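Long-range contacts in phospholipase C-beta (PLC-beta) (PDB 3QR0), which is a phospholipase C-beta, a multidomain protein combining PH, EF-hand-like, TIM-barrel and C2 domains in one calcium-binding chain: residues S669-E674 / V719-S724; G732-P737 / H747-N752. All blocks are in the same frame, centred on the assembly; numbering follows the deposited sequence.

Interaction 1: S669-E674 / V719-S724; sequences SYVEVE and VRIIVS. With GOL (glycerol), chain E.
S724, I722 and E674 give up the most surface where strands 669-674 and 719-724 pair in the C2 domain. The axes of the two segments run at 159° to each other, and six backbone hydrogen bonds, two each at Y670/S724, E672/I722 and E674/R720, establish an antiparallel ladder. S724 places CB over one face of the Y670 ring, 4.2 Å from the ring centroid, a CH-pi contact. Its OG, anti to the carbonyl carbon (chi1 -58°), turns instead to a water 2.7 Å away; the same water donates to E672 OE1 and, weakly, to I722 O. I722 faces the same way: its CD1 comes within 4.3 Å of E674 CG, while its CG1 lies under the R720 guanidinium, 3.5 Å from that plane. E674 stretches past I722, and its OE2 meets glycerol O2 at 2.5 Å; OE1 forms a salt bridge with R684. Glycerol O1 donates to E672 OE1, and R720 NH1 reaches glycerol O3, whereas R720 NE bonds to H733. On the reverse face V671 CG1 touches I721 CG2 at 3.7 Å and V673 CG1 touches V719 CG2; V671, V673 and I721 pack on I656 of strand 650-660. The ladder is thus amphipathic: one face joins the beta-sandwich core, while the other carries acidic and basic groups that probably moderate each other's charge and hold a glycerol.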
# COMPACT_ATOMS: atom_id res chain seq x y z
N SER A 669 -16.67 -3.96 -18.54
CA SER A 669 -15.33 -4.08 -17.96
C SER A 669 -14.44 -5.07 -18.66
O SER A 669 -14.90 -5.95 -19.39
CB SER A 669 -15.44 -4.48 -16.49
OG SER A 669 -15.88 -5.81 -16.35
N TYR A 670 -13.13 -4.92 -18.43
CA TYR A 670 -12.15 -5.92 -18.80
C TYR A 670 -11.05 -5.98 -17.76
O TYR A 670 -10.93 -5.10 -16.90
CB TYR A 670 -11.58 -5.66 -20.21
CG TYR A 670 -10.85 -4.34 -20.38
CD1 TYR A 670 -9.53 -4.20 -19.98
CD2 TYR A 670 -11.48 -3.25 -20.97
CE1 TYR A 670 -8.85 -3.00 -20.14
CE2 TYR A 670 -10.80 -2.04 -21.15
CZ TYR A 670 -9.49 -1.92 -20.73
OH TYR A 670 -8.82 -0.73 -20.88
N VAL A 671 -10.25 -7.04 -17.83
CA VAL A 671 -9.18 -7.28 -16.88
C VAL A 671 -7.87 -7.48 -17.63
O VAL A 671 -7.83 -8.12 -18.68
CB VAL A 671 -9.47 -8.50 -16.01
CG1 VAL A 671 -8.36 -8.70 -14.95
CG2 VAL A 671 -10.84 -8.36 -15.34
N GLU A 672 -6.81 -6.88 -17.09
CA GLU A 672 -5.46 -7.03 -17.62
C GLU A 672 -4.54 -7.63 -16.56
O GLU A 672 -4.76 -7.47 -15.36
CB GLU A 672 -4.92 -5.66 -18.03
CG GLU A 672 -5.57 -5.07 -19.26
CD GLU A 672 -5.08 -3.66 -19.51
OE1 GLU A 672 -5.55 -2.74 -18.81
OE2 GLU A 672 -4.22 -3.47 -20.40
N VAL A 673 -3.50 -8.33 -17.01
CA VAL A 673 -2.52 -8.91 -16.11
C VAL A 673 -1.12 -8.57 -16.60
O VAL A 673 -0.78 -8.84 -17.76
CB VAL A 673 -2.68 -10.44 -16.00
CG1 VAL A 673 -1.66 -11.02 -15.02
CG2 VAL A 673 -4.10 -10.80 -15.55
N GLU A 674 -0.33 -7.96 -15.73
CA GLU A 674 1.02 -7.53 -16.07
C GLU A 674 2.02 -8.11 -15.08
O GLU A 674 1.65 -8.55 -13.98
CB GLU A 674 1.11 -5.99 -16.10
CG GLU A 674 0.34 -5.39 -17.27
CD GLU A 674 0.66 -3.93 -17.55
OE1 GLU A 674 1.35 -3.26 -16.74
OE2 GLU A 674 0.22 -3.44 -18.62
N VAL A 719 3.28 -9.96 -9.96
CA VAL A 719 2.21 -10.05 -10.93
C VAL A 719 1.10 -9.11 -10.48
O VAL A 719 0.89 -8.93 -9.26
CB VAL A 719 1.71 -11.52 -11.11
CG1 VAL A 719 1.08 -12.06 -9.83
CG2 VAL A 719 0.73 -11.60 -12.27
N ARG A 720 0.43 -8.49 -11.44
CA ARG A 720 -0.55 -7.46 -11.14
C ARG A 720 -1.80 -7.65 -11.97
O ARG A 720 -1.73 -7.77 -13.19
CB ARG A 720 0.04 -6.08 -11.42
CG ARG A 720 -0.87 -4.95 -11.01
CD ARG A 720 -0.17 -3.62 -11.15
NE ARG A 720 -1.10 -2.52 -10.93
CZ ARG A 720 -1.26 -1.47 -11.73
NH1 ARG A 720 -0.54 -1.33 -12.84
NH2 ARG A 720 -2.14 -0.54 -11.40
N ILE A 721 -2.95 -7.65 -11.29
CA ILE A 721 -4.26 -7.67 -11.94
C ILE A 721 -4.83 -6.25 -11.94
O ILE A 721 -4.88 -5.61 -10.90
CB ILE A 721 -5.24 -8.62 -11.20
CG1 ILE A 721 -4.80 -10.08 -11.38
CG2 ILE A 721 -6.67 -8.44 -11.72
CD1 ILE A 721 -5.67 -11.09 -10.60
N ILE A 722 -5.24 -5.76 -13.12
CA ILE A 722 -5.84 -4.43 -13.25
C ILE A 722 -7.21 -4.56 -13.90
O ILE A 722 -7.35 -5.17 -14.96
CB ILE A 722 -4.97 -3.47 -14.09
CG1 ILE A 722 -3.51 -3.45 -13.62
CG2 ILE A 722 -5.55 -2.05 -14.02
CD1 ILE A 722 -2.61 -4.45 -14.32
N VAL A 723 -8.23 -4.00 -13.26
CA VAL A 723 -9.57 -4.01 -13.82
C VAL A 723 -9.94 -2.60 -14.26
O VAL A 723 -9.76 -1.64 -13.50
CB VAL A 723 -10.61 -4.53 -12.82
CG1 VAL A 723 -11.98 -4.64 -13.49
CG2 VAL A 723 -10.19 -5.89 -12.24
N SER A 724 -10.46 -2.48 -15.48
CA SER A 724 -10.83 -1.19 -16.06
C SER A 724 -12.21 -1.24 -16.70
O SER A 724 -12.68 -2.31 -17.11
CB SER A 724 -9.81 -0.79 -17.13
OG SER A 724 -8.50 -0.72 -16.60
C1 GOL E . -2.82 -1.60 -17.62
O1 GOL E . -3.44 -1.19 -18.82
C2 GOL E . -1.61 -0.71 -17.39
O2 GOL E . -0.58 -1.07 -18.27
C3 GOL E . -1.14 -0.80 -15.94
O3 GOL E . -1.39 0.42 -15.29
O HOH W 1 -7.41 -3.14 -16.96

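Interaction 2: G732-P737 / H747-N752; sequences GHRVMP and HVPLRN
R734 reaches across to V748, P749 and R751, and has the largest buried area of any residue in the contact between 732-737 and 747-752. CB and CG both rest on V748 CG1, each at 3.5 Å, the two side chains crossing at a slant. CG stands anti to the backbone N, and a bend at chi2 (66°) then turns the chain toward P749 and R751. CD passes 3.5 Å from P749 O and also approaches R751 CG. NE lies near R751 NH2 and CZ, where the stack begins. CZ sits beneath the R751 guanidinium, the two groups lying flat on each other with centres 3.8 Å apart and planes 21° from parallel. R734 NH1 donates to P749 O at 2.9 Å; the oxygen lies close to the guanidinium plane and offers a lone pair, and this bond and the stack together restrict the rotation of the group. R734 NH2 ends 3.3 Å from R751 NH2, two donors with no bond between them.

The backbones share a single antiparallel bridge, H733 with R751, made by H733 N to R751 O and R751 N to H733 O. The segment axes lie at 114°, far from antiparallel, consistent with the pairing stopping at one bridge. Beside the bridge, the H733 ring presents its edge to R751 O and N752 O; NE2 makes a weak bond to N752 O, while ND1 pairs with R720.

Here the edge strands of the two C2 sheets meet. The like charges are stacked, but E615 forms a salt bridge with R751 NH1, and P749 O turns its partial negative charge to the R734 guanidinium; together they probably offset the repulsion and let two arginines lie buried face to face.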
# COMPACT_ATOMS: atom_id res chain seq x y z
N GLY A 732 -9.95 -0.97 -10.27
CA GLY A 732 -9.16 -1.47 -9.16
C GLY A 732 -8.03 -2.37 -9.63
O GLY A 732 -7.96 -2.75 -10.80
N HIS A 733 -7.14 -2.70 -8.71
CA HIS A 733 -6.01 -3.56 -9.02
C HIS A 733 -5.59 -4.37 -7.80
O HIS A 733 -6.11 -4.18 -6.70
CB HIS A 733 -4.83 -2.71 -9.53
CG HIS A 733 -4.03 -2.08 -8.44
ND1 HIS A 733 -2.66 -2.22 -8.36
CD2 HIS A 733 -4.40 -1.34 -7.37
CE1 HIS A 733 -2.22 -1.58 -7.28
NE2 HIS A 733 -3.25 -1.04 -6.67
N ARG A 734 -4.65 -5.28 -8.02
CA ARG A 734 -4.03 -6.02 -6.93
C ARG A 734 -2.63 -6.46 -7.34
O ARG A 734 -2.46 -7.07 -8.39
CB ARG A 734 -4.88 -7.23 -6.53
CG ARG A 734 -4.43 -7.93 -5.26
CD ARG A 734 -4.61 -7.06 -4.03
NE ARG A 734 -4.15 -7.75 -2.82
CZ ARG A 734 -4.92 -8.44 -1.99
NH1 ARG A 734 -6.24 -8.54 -2.18
NH2 ARG A 734 -4.37 -9.04 -0.93
N VAL A 735 -1.64 -6.14 -6.50
CA VAL A 735 -0.25 -6.54 -6.73
C VAL A 735 0.06 -7.76 -5.87
O VAL A 735 -0.20 -7.76 -4.66
CB VAL A 735 0.72 -5.38 -6.38
CG1 VAL A 735 2.17 -5.83 -6.44
CG2 VAL A 735 0.50 -4.20 -7.32
N MET A 736 0.60 -8.80 -6.50
CA MET A 736 0.92 -10.05 -5.83
C MET A 736 2.40 -10.39 -6.09
O MET A 736 2.74 -10.88 -7.16
CB MET A 736 0.02 -11.17 -6.35
CG MET A 736 -1.44 -11.01 -5.96
SD MET A 736 -2.50 -12.23 -6.77
CE MET A 736 -2.55 -11.56 -8.43
N PRO A 737 3.28 -10.12 -5.12
CA PRO A 737 4.69 -10.50 -5.28
C PRO A 737 4.82 -12.01 -5.44
O PRO A 737 4.10 -12.76 -4.77
CB PRO A 737 5.32 -10.04 -3.96
CG PRO A 737 4.40 -8.98 -3.45
CD PRO A 737 3.04 -9.45 -3.83
N HIS A 747 -10.09 -15.79 -4.78
CA HIS A 747 -10.71 -14.47 -4.88
C HIS A 747 -9.64 -13.43 -4.61
O HIS A 747 -8.79 -13.61 -3.72
CB HIS A 747 -11.87 -14.31 -3.91
CG HIS A 747 -13.07 -15.12 -4.28
ND1 HIS A 747 -13.22 -16.44 -3.89
CD2 HIS A 747 -14.16 -14.82 -5.02
CE1 HIS A 747 -14.36 -16.91 -4.37
NE2 HIS A 747 -14.95 -15.95 -5.05
N VAL A 748 -9.68 -12.35 -5.37
CA VAL A 748 -8.68 -11.30 -5.31
C VAL A 748 -9.39 -9.97 -5.06
O VAL A 748 -9.76 -9.28 -6.00
CB VAL A 748 -7.89 -11.24 -6.64
CG1 VAL A 748 -6.74 -10.24 -6.55
CG2 VAL A 748 -7.37 -12.62 -7.02
N PRO A 749 -9.63 -9.63 -3.77
CA PRO A 749 -10.21 -8.32 -3.48
C PRO A 749 -9.37 -7.20 -4.08
O PRO A 749 -8.15 -7.19 -3.94
CB PRO A 749 -10.21 -8.26 -1.95
CG PRO A 749 -10.27 -9.71 -1.53
CD PRO A 749 -9.46 -10.44 -2.55
N LEU A 750 -10.03 -6.28 -4.76
CA LEU A 750 -9.34 -5.20 -5.46
C LEU A 750 -9.03 -4.01 -4.56
O LEU A 750 -9.74 -3.73 -3.59
CB LEU A 750 -10.17 -4.75 -6.66
CG LEU A 750 -10.39 -5.81 -7.74
CD1 LEU A 750 -11.35 -5.28 -8.81
CD2 LEU A 750 -9.06 -6.22 -8.37
N ARG A 751 -7.97 -3.30 -4.93
CA ARG A 751 -7.49 -2.12 -4.22
C ARG A 751 -7.53 -0.91 -5.14
O ARG A 751 -7.47 -1.05 -6.37
CB ARG A 751 -6.04 -2.34 -3.78
CG ARG A 751 -5.84 -3.59 -2.95
CD ARG A 751 -6.36 -3.37 -1.56
NE ARG A 751 -6.25 -4.57 -0.73
CZ ARG A 751 -5.11 -5.05 -0.23
NH1 ARG A 751 -3.94 -4.48 -0.50
NH2 ARG A 751 -5.14 -6.14 0.53
N ASN A 752 -7.66 0.27 -4.55
CA ASN A 752 -7.54 1.50 -5.33
C ASN A 752 -6.05 1.84 -5.51
O ASN A 752 -5.19 1.04 -5.15
CB ASN A 752 -8.37 2.66 -4.73
CG ASN A 752 -7.92 3.09 -3.35
OD1 ASN A 752 -6.78 2.87 -2.93
ND2 ASN A 752 -8.83 3.72 -2.62

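How the interactions relate
Reading from the N terminus, interaction 1 pairs 669-674 with 719-724 and closes a 44-residue excursion that includes strands 686-688 and 706-711. Interaction 2 opens only afterwards, joining 732-737 to 747-752 across nine residues; the two are in series, neither nested nor crossed. Strands 718-725 and 730-737, consecutive in the chain and adjacent in one sheet, connect them: V723 N lies 2.8 Å from G732 O, a probable hydrogen bond. Interaction 1 lies inside that sheet, whereas interaction 2 carries its edge to strand 746-751 of the other. V723 CG2 also packs against L750 CD1, linking both contacts across the sandwich.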